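Local structure of zinc transport protein ZntB (Vibrio parahaemolyticus RIMD 2210633, 3CK6) at residues A176-A179 with L180-K184. The protein probably takes up zinc ions as a zinc:proton symporter of the CorA metal ion transporter family, its cytoplasmic domain forming a funnel-shaped pentamer. The protein carries 1 engineered substitution. Residues are numbered along the deposited sequence; the frame is centred on the assembly and turned at random.
Sequences AQKA and LISIK
The carbonyl oxygen of Lys178 accepts two hydrogen bonds from a single residue one turn further along the helix: Ser182 OG donates to Lys178 O at 2.7 Å, and Ser182 N reaches the same Lys178 O at 3.1 Å. The two donors come from opposite faces of the carbonyl plane, each tilted about 30° from it. The hydroxyl gets there because OG lies anti to its own carbonyl carbon (chi1 -58°), which folds it back along the helix towards the preceding turn, and it thus finds its acceptor within its own helix. Lys178 CD passes 3.8 Å from Ser182 OG. The buried Ser182 side chain packs on Phe228 of a neighbouring subunit, and the bent lysine chain carries on to a long, weak ion pair with Glu232 of that subunit.

On the next flank, Gln177 OE1 meets the methyl CG2 of Ile181 at 3.7 Å, the two side chains crossing obliquely. Underneath, Ile181 N bonds to Gln177 O at 2.9 Å, nearly straight at the hydrogen (174°). Ile181 CG1 sits between its backbone N and carbonyl carbon, a position that brings it 3.5 Å from Gln177 O.

Leu180 and Ile183 each lay their side chain back along the previous turn as well, Leu180 CG standing 3.4 Å from Ala176 O. Ala176 and Ala179 pack on helix 134-161, and Leu180 and Ile183 touch both that helix and helix 209-246, where Lys184 NZ salt-bridges to Glu227. The whole is regular i to i+4 alpha-helical bonding with a serine hydroxyl sharing a main-chain acceptor, here in helix 173-199 of the long-helix bundle of a CorA-family cytoplasmic domain, one flank packed against the next subunit of the pentameric funnel.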
loop_
_atom_site.group_PDB
_atom_site.type_symbol
_atom_site.label_atom_id
_atom_site.label_comp_id
_atom_site.label_asym_id
_atom_site.label_seq_id
_atom_site.Cartn_x
_atom_site.Cartn_y
_atom_site.Cartn_z
ATOM N N ALA E 176 8.713 24.967 9.053
ATOM C CA ALA E 176 9.335 23.644 9.144
ATOM C C ALA E 176 8.653 22.621 8.238
ATOM O O ALA E 176 9.319 21.865 7.539
ATOM C CB ALA E 176 9.345 23.161 10.580
ATOM N N GLN E 177 7.329 22.615 8.246
ATOM C CA GLN E 177 6.571 21.690 7.421
ATOM C C GLN E 177 6.758 21.939 5.925
ATOM O O GLN E 177 6.840 20.985 5.151
ATOM C CB GLN E 177 5.088 21.721 7.767
ATOM C CG GLN E 177 4.478 20.300 7.770
ATOM C CD GLN E 177 3.189 20.206 6.972
ATOM O OE1 GLN E 177 2.975 19.237 6.220
ATOM N NE2 GLN E 177 2.325 21.213 7.120
ATOM N N LYS E 178 6.798 23.216 5.529
ATOM C CA LYS E 178 7.108 23.578 4.149
ATOM C C LYS E 178 8.470 23.014 3.745
ATOM O O LYS E 178 8.630 22.477 2.644
ATOM C CB LYS E 178 7.077 25.102 3.944
ATOM C CG LYS E 178 7.627 25.576 2.572
ATOM C CD LYS E 178 6.828 25.050 1.350
ATOM C CE LYS E 178 5.628 25.937 1.007
ATOM N NZ LYS E 178 6.012 27.251 0.401
ATOM N N ALA E 179 9.446 23.157 4.635
ATOM C CA ALA E 179 10.780 22.639 4.385
ATOM C C ALA E 179 10.756 21.126 4.230
ATOM O O ALA E 179 11.343 20.595 3.292
ATOM C CB ALA E 179 11.724 23.071 5.495
ATOM N N LEU E 180 10.040 20.447 5.128
ATOM C CA LEU E 180 9.945 18.988 5.133
ATOM C C LEU E 180 9.241 18.440 3.901
ATOM O O LEU E 180 9.770 17.531 3.289
ATOM C CB LEU E 180 9.278 18.462 6.412
ATOM C CG LEU E 180 10.054 18.601 7.729
ATOM C CD1 LEU E 180 9.099 18.543 8.929
ATOM C CD2 LEU E 180 11.121 17.495 7.816
ATOM N N ILE E 181 8.082 18.983 3.510
ATOM C CA ILE E 181 7.427 18.462 2.287
ATOM C C ILE E 181 8.229 18.717 1.008
ATOM O O ILE E 181 8.239 17.858 0.106
ATOM C CB ILE E 181 5.934 18.826 2.115
ATOM C CG1 ILE E 181 5.759 20.328 1.838
ATOM C CG2 ILE E 181 5.121 18.319 3.344
ATOM C CD1 ILE E 181 4.365 20.748 1.265
ATOM N N SER E 182 8.930 19.855 0.958
ATOM C CA SER E 182 9.847 20.168 -0.144
ATOM C C SER E 182 10.968 19.125 -0.258
ATOM O O SER E 182 11.271 18.686 -1.371
ATOM C CB SER E 182 10.429 21.579 -0.014
ATOM O OG SER E 182 9.411 22.569 0.023
ATOM N N ILE E 183 11.570 18.740 0.876
ATOM C CA ILE E 183 12.613 17.680 0.939
ATOM C C ILE E 183 12.039 16.332 0.563
ATOM O O ILE E 183 12.665 15.552 -0.205
ATOM C CB ILE E 183 13.238 17.504 2.396
ATOM C CG1 ILE E 183 13.890 18.787 2.930
ATOM C CG2 ILE E 183 14.264 16.390 2.440
ATOM C CD1 ILE E 183 14.648 19.626 1.933
ATOM N N LYS E 184 10.876 16.029 1.138
ATOM C CA LYS E 184 10.273 14.694 0.988
ATOM C C LYS E 184 9.977 14.393 -0.485
ATOM O O LYS E 184 10.140 13.257 -0.938
ATOM C CB LYS E 184 8.998 14.572 1.812
ATOM C CG LYS E 184 8.217 13.288 1.525
ATOM C CD LYS E 184 6.962 13.238 2.396
ATOM C CE LYS E 184 6.121 12.004 2.062
ATOM N NZ LYS E 184 5.096 11.768 3.118
#